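Local coordinates for metallo-carboxypeptidase (Pseudomonas aeruginosa, PDB 4A39), which is a zinc-dependent carboxypeptidase of the M14 family, probably removing C-terminal residues from peptides or proteins in the manner of cytosolic carboxypeptidases, at residues V135-A148 / R156-D168. Numbering follows the deposited sequence.
Sequences VERALGIEGVERLA and RDIELLRVRRHPD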
loop_
_atom_site.group_PDB
_atom_site.type_symbol
_atom_site.label_atom_id
_atom_site.label_comp_id
_atom_site.label_asym_id
_atom_site.label_seq_id
_atom_site.Cartn_x
_atom_site.Cartn_y
_atom_site.Cartn_z
ATOM N N VAL A 135 0.203 -11.812 -10.616
ATOM C CA VAL A 135 1.304 -12.765 -10.590
ATOM C C VAL A 135 1.364 -13.528 -11.911
ATOM O O VAL A 135 2.443 -13.690 -12.489
ATOM C CB VAL A 135 1.168 -13.759 -9.409
ATOM C CG1 VAL A 135 2.194 -14.873 -9.542
ATOM C CG2 VAL A 135 1.382 -13.024 -8.090
ATOM N N GLU A 136 0.208 -13.983 -12.391
ATOM C CA GLU A 136 0.144 -14.713 -13.656
ATOM C C GLU A 136 0.688 -13.842 -14.785
ATOM O O GLU A 136 1.433 -14.314 -15.647
ATOM C CB GLU A 136 -1.302 -15.126 -13.965
ATOM C CG GLU A 136 -1.558 -15.476 -15.435
ATOM C CD GLU A 136 -2.984 -15.933 -15.697
ATOM O OE1 GLU A 136 -3.924 -15.308 -15.159
ATOM O OE2 GLU A 136 -3.166 -16.911 -16.453
ATOM N N ARG A 137 0.316 -12.567 -14.775
ATOM C CA ARG A 137 0.779 -11.639 -15.801
ATOM C C ARG A 137 2.290 -11.428 -15.719
ATOM O O ARG A 137 2.978 -11.399 -16.739
ATOM C CB ARG A 137 0.061 -10.294 -15.656
ATOM C CG ARG A 137 0.553 -9.220 -16.612
ATOM C CD ARG A 137 -0.205 -7.919 -16.397
ATOM N NE ARG A 137 -1.629 -8.077 -16.672
ATOM C CZ ARG A 137 -2.144 -8.227 -17.888
ATOM N NH1 ARG A 137 -1.353 -8.220 -18.955
ATOM N NH2 ARG A 137 -3.453 -8.370 -18.042
ATOM N N ALA A 138 2.801 -11.288 -14.503
ATOM C CA ALA A 138 4.228 -11.072 -14.292
ATOM C C ALA A 138 5.080 -12.224 -14.811
ATOM O O ALA A 138 6.098 -12.005 -15.468
ATOM C CB ALA A 138 4.507 -10.848 -12.807
ATOM N N LEU A 139 4.667 -13.453 -14.522
ATOM C CA LEU A 139 5.430 -14.621 -14.956
ATOM C C LEU A 139 5.416 -14.833 -16.469
ATOM O O LEU A 139 6.167 -15.659 -16.991
ATOM C CB LEU A 139 4.918 -15.871 -14.236
ATOM C CG LEU A 139 5.062 -15.808 -12.709
ATOM C CD1 LEU A 139 4.413 -17.029 -12.076
ATOM C CD2 LEU A 139 6.533 -15.717 -12.331
ATOM N N GLY A 140 4.572 -14.082 -17.169
ATOM C CA GLY A 140 4.497 -14.198 -18.615
ATOM C C GLY A 140 5.381 -13.161 -19.282
ATOM O O GLY A 140 5.526 -13.146 -20.506
ATOM N N ILE A 141 5.974 -12.293 -18.467
ATOM C CA ILE A 141 6.856 -11.241 -18.957
ATOM C C ILE A 141 8.280 -11.769 -19.068
ATOM O O ILE A 141 8.717 -12.595 -18.268
ATOM C CB ILE A 141 6.844 -10.012 -18.010
ATOM C CG1 ILE A 141 5.462 -9.350 -18.040
ATOM C CG2 ILE A 141 7.921 -9.018 -18.423
ATOM C CD1 ILE A 141 5.328 -8.132 -17.133
ATOM N N GLU A 142 9.005 -11.286 -20.071
ATOM C CA GLU A 142 10.371 -11.729 -20.281
ATOM C C GLU A 142 11.289 -11.374 -19.116
ATOM O O GLU A 142 11.322 -10.227 -18.660
ATOM C CB GLU A 142 10.926 -11.117 -21.565
ATOM C CG GLU A 142 12.274 -11.682 -21.958
ATOM C CD GLU A 142 13.214 -10.620 -22.475
ATOM O OE1 GLU A 142 12.905 -10.006 -23.520
ATOM O OE2 GLU A 142 14.261 -10.397 -21.829
ATOM N N GLY A 143 12.029 -12.370 -18.637
ATOM C CA GLY A 143 12.964 -12.153 -17.548
ATOM C C GLY A 143 12.381 -12.245 -16.151
ATOM O O GLY A 143 13.100 -12.072 -15.166
ATOM N N VAL A 144 11.086 -12.529 -16.055
ATOM C CA VAL A 144 10.429 -12.623 -14.755
ATOM C C VAL A 144 10.189 -14.063 -14.317
ATOM O O VAL A 144 9.669 -14.883 -15.078
ATOM C CB VAL A 144 9.073 -11.882 -14.761
ATOM C CG1 VAL A 144 8.458 -11.901 -13.370
ATOM C CG2 VAL A 144 9.266 -10.450 -15.237
ATOM N N GLU A 145 10.569 -14.362 -13.081
ATOM C CA GLU A 145 10.392 -15.696 -12.527
ATOM C C GLU A 145 10.056 -15.624 -11.048
ATOM O O GLU A 145 10.364 -14.633 -10.386
ATOM C CB GLU A 145 11.670 -16.516 -12.706
ATOM C CG GLU A 145 11.907 -17.016 -14.118
ATOM C CD GLU A 145 13.231 -17.742 -14.255
ATOM O OE1 GLU A 145 13.619 -18.461 -13.307
ATOM O OE2 GLU A 145 13.880 -17.603 -15.313
ATOM N N ARG A 146 9.405 -16.664 -10.535
ATOM C CA ARG A 146 9.087 -16.698 -9.115
ATOM C C ARG A 146 10.322 -17.281 -8.443
ATOM O O ARG A 146 10.564 -18.490 -8.496
ATOM C CB ARG A 146 7.869 -17.580 -8.825
ATOM C CG ARG A 146 7.337 -17.388 -7.413
ATOM C CD ARG A 146 6.192 -18.330 -7.087
ATOM N NE ARG A 146 6.651 -19.706 -6.925
ATOM C CZ ARG A 146 5.885 -20.704 -6.493
ATOM N NH1 ARG A 146 4.614 -20.484 -6.181
ATOM N NH2 ARG A 146 6.396 -21.923 -6.363
ATOM N N LEU A 147 11.112 -16.411 -7.824
ATOM C CA LEU A 147 12.346 -16.816 -7.159
ATOM C C LEU A 147 12.113 -17.692 -5.940
ATOM O O LEU A 147 12.782 -18.711 -5.755
ATOM C CB LEU A 147 13.145 -15.579 -6.739
ATOM C CG LEU A 147 14.488 -15.871 -6.067
ATOM C CD1 LEU A 147 15.373 -16.664 -7.019
ATOM C CD2 LEU A 147 15.164 -14.571 -5.668
ATOM N N ALA A 148 11.165 -17.289 -5.107
ATOM C CA ALA A 148 10.846 -18.025 -3.892
ATOM C C ALA A 148 9.397 -17.775 -3.506
ATOM O O ALA A 148 8.736 -16.912 -4.077
ATOM C CB ALA A 148 11.765 -17.579 -2.765
ATOM N N ARG A 156 -1.385 -18.887 2.995
ATOM C CA ARG A 156 -1.527 -18.214 1.710
ATOM C C ARG A 156 -0.121 -17.903 1.190
ATOM O O ARG A 156 0.807 -17.704 1.977
ATOM C CB ARG A 156 -2.349 -16.931 1.867
ATOM C CG ARG A 156 -3.802 -17.188 2.262
ATOM C CD ARG A 156 -4.648 -15.923 2.178
ATOM N NE ARG A 156 -6.065 -16.206 2.402
ATOM C CZ ARG A 156 -6.615 -16.409 3.597
ATOM N NH1 ARG A 156 -5.872 -16.354 4.695
ATOM N NH2 ARG A 156 -7.911 -16.680 3.690
ATOM N N ASP A 157 0.039 -17.880 -0.130
ATOM C CA ASP A 157 1.341 -17.624 -0.743
ATOM C C ASP A 157 1.870 -16.197 -0.636
ATOM O O ASP A 157 1.120 -15.235 -0.778
ATOM C CB ASP A 157 1.319 -17.978 -2.235
ATOM C CG ASP A 157 1.346 -19.471 -2.493
ATOM O OD1 ASP A 157 1.907 -20.206 -1.660
ATOM O OD2 ASP A 157 0.829 -19.902 -3.546
ATOM N N ILE A 158 3.177 -16.084 -0.403
ATOM C CA ILE A 158 3.867 -14.795 -0.355
ATOM C C ILE A 158 4.913 -14.917 -1.469
ATOM O O ILE A 158 6.050 -15.312 -1.220
ATOM C CB ILE A 158 4.622 -14.563 0.979
ATOM C CG1 ILE A 158 3.692 -14.779 2.174
ATOM C CG2 ILE A 158 5.199 -13.154 0.999
ATOM C CD1 ILE A 158 2.588 -13.775 2.272
ATOM N N GLU A 159 4.528 -14.594 -2.698
ATOM C CA GLU A 159 5.457 -14.711 -3.820
ATOM C C GLU A 159 6.558 -13.664 -3.857
ATOM O O GLU A 159 6.316 -12.485 -3.614
ATOM C CB GLU A 159 4.705 -14.658 -5.154
ATOM C CG GLU A 159 3.690 -15.772 -5.344
ATOM C CD GLU A 159 2.280 -15.337 -5.010
ATOM O OE1 GLU A 159 2.120 -14.462 -4.130
ATOM O OE2 GLU A 159 1.332 -15.879 -5.621
ATOM N N LEU A 160 7.772 -14.117 -4.164
ATOM C CA LEU A 160 8.924 -13.237 -4.320
ATOM C C LEU A 160 9.302 -13.383 -5.789
ATOM O O LEU A 160 9.759 -14.447 -6.218
ATOM C CB LEU A 160 10.097 -13.683 -3.439
ATOM C CG LEU A 160 11.447 -13.001 -3.711
ATOM C CD1 LEU A 160 11.289 -11.486 -3.668
ATOM C CD2 LEU A 160 12.471 -13.469 -2.687
ATOM N N LEU A 161 9.092 -12.324 -6.561
ATOM C CA LEU A 161 9.401 -12.351 -7.986
ATOM C C LEU A 161 10.742 -11.695 -8.256
ATOM O O LEU A 161 11.118 -10.749 -7.570
ATOM C CB LEU A 161 8.321 -11.604 -8.777
ATOM C CG LEU A 161 6.864 -11.989 -8.504
ATOM C CD1 LEU A 161 5.942 -11.057 -9.274
ATOM C CD2 LEU A 161 6.629 -13.443 -8.896
ATOM N N ARG A 162 11.473 -12.210 -9.242
ATOM C CA ARG A 162 12.755 -11.616 -9.599
ATOM C C ARG A 162 12.780 -11.301 -11.081
ATOM O O ARG A 162 12.430 -12.140 -11.917
ATOM C CB ARG A 162 13.941 -12.534 -9.253
ATOM C CG ARG A 162 15.283 -11.943 -9.721
ATOM C CD ARG A 162 16.495 -12.574 -9.051
ATOM N NE ARG A 162 16.735 -13.944 -9.490
ATOM C CZ ARG A 162 17.749 -14.690 -9.063
ATOM N NH1 ARG A 162 18.610 -14.195 -8.183
ATOM N NH2 ARG A 162 17.903 -15.927 -9.515
ATOM N N VAL A 163 13.170 -10.071 -11.398
ATOM C CA VAL A 163 13.269 -9.625 -12.779
ATOM C C VAL A 163 14.763 -9.576 -13.081
ATOM O O VAL A 163 15.494 -8.764 -12.517
ATOM C CB VAL A 163 12.657 -8.217 -12.959
ATOM C CG1 VAL A 163 12.648 -7.837 -14.428
ATOM C CG2 VAL A 163 11.246 -8.183 -12.388
ATOM N N ARG A 164 15.217 -10.470 -13.954
ATOM C CA ARG A 164 16.628 -10.544 -14.325
ATOM C C ARG A 164 16.722 -10.782 -15.827
ATOM O O ARG A 164 16.334 -11.843 -16.318
ATOM C CB ARG A 164 17.300 -11.691 -13.557
ATOM C CG ARG A 164 18.780 -11.916 -13.859
ATOM C CD ARG A 164 19.363 -12.957 -12.892
ATOM N NE ARG A 164 20.752 -13.324 -13.175
ATOM C CZ ARG A 164 21.812 -12.572 -12.889
ATOM N NH1 ARG A 164 21.661 -11.394 -12.302
ATOM N NH2 ARG A 164 23.033 -13.004 -13.189
ATOM N N ARG A 165 17.230 -9.793 -16.556
ATOM C CA ARG A 165 17.344 -9.910 -18.005
ATOM C C ARG A 165 18.780 -10.003 -18.510
ATOM O O ARG A 165 19.012 -10.197 -19.705
ATOM C CB ARG A 165 16.619 -8.742 -18.678
ATOM C CG ARG A 165 15.106 -8.821 -18.514
ATOM C CD ARG A 165 14.378 -7.635 -19.120
ATOM N NE ARG A 165 12.930 -7.798 -18.999
ATOM C CZ ARG A 165 12.036 -6.870 -19.325
ATOM N NH1 ARG A 165 12.433 -5.695 -19.796
ATOM N NH2 ARG A 165 10.741 -7.118 -19.182
ATOM N N HIS A 166 19.738 -9.865 -17.601
ATOM C CA HIS A 166 21.155 -9.955 -17.946
ATOM C C HIS A 166 21.855 -10.833 -16.917
ATOM O O HIS A 166 21.898 -10.503 -15.734
ATOM C CB HIS A 166 21.796 -8.565 -17.976
ATOM C CG HIS A 166 21.507 -7.797 -19.227
ATOM N ND1 HIS A 166 20.230 -7.446 -19.607
ATOM C CD2 HIS A 166 22.331 -7.327 -20.194
ATOM C CE1 HIS A 166 20.279 -6.794 -20.756
ATOM N NE2 HIS A 166 21.541 -6.708 -21.132
ATOM N N PRO A 167 22.428 -11.960 -17.364
ATOM C CA PRO A 167 23.132 -12.915 -16.502
ATOM C C PRO A 167 24.410 -12.422 -15.829
ATOM O O PRO A 167 25.149 -13.219 -15.248
ATOM C CB PRO A 167 23.399 -14.083 -17.445
ATOM C CG PRO A 167 23.643 -13.387 -18.742
ATOM C CD PRO A 167 22.520 -12.375 -18.776
ATOM N N ASP A 168 24.676 -11.122 -15.900
ATOM C CA ASP A 168 25.881 -10.579 -15.285
ATOM C C ASP A 168 25.657 -9.288 -14.498
ATOM O O ASP A 168 26.616 -8.596 -14.150
ATOM C CB ASP A 168 26.959 -10.362 -16.354
ATOM C CG ASP A 168 26.516 -9.409 -17.449
ATOM O OD1 ASP A 168 25.401 -9.591 -17.986
ATOM O OD2 ASP A 168 27.289 -8.482 -17.779
HETATM O O HOH W 1 2.706 -22.002 -4.704
#
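R165 sets off with CG beside its backbone N (chi1 -69°) and runs extended from CG to NE, which carries its guanidinium edge to the carbonyl of E142. R165 NE (2.9 Å) and R165 NH2 (3.2 Å) both donate to E142 O, a side-on grip near the guanidinium plane, and I141 CG2 meets the same edge. E142 OE2 stands well out of that plane, 4.1 Å from R165 NE; no N-H points at it, and it probably adds only charge attraction to its packing against CG and CD. Beyond the type II turn 141-144, strands 144-151 and 157-163 pair as an antiparallel hairpin at the margin of the catalytic-domain sheet, R162 N bonding to E145 O at 2.9 Å. A classic beta bulge follows, where L147 and A148 both face L160 and direct only weak N-H bonds to its carbonyl. L147 lays CD1 over one guanidinium face of R162, 3.6 Å from R162 NH2, while Y215 holds NH1. On the other side of the hairpin, L161 puts CD1 3.8 Å from A138 CB and turns CD2 to L139 CD2. The shared carbonyl, with L197 O as a further acceptor, probably limits R165 guanidinium rotation and ties turn 141-144 to the hairpin's open end.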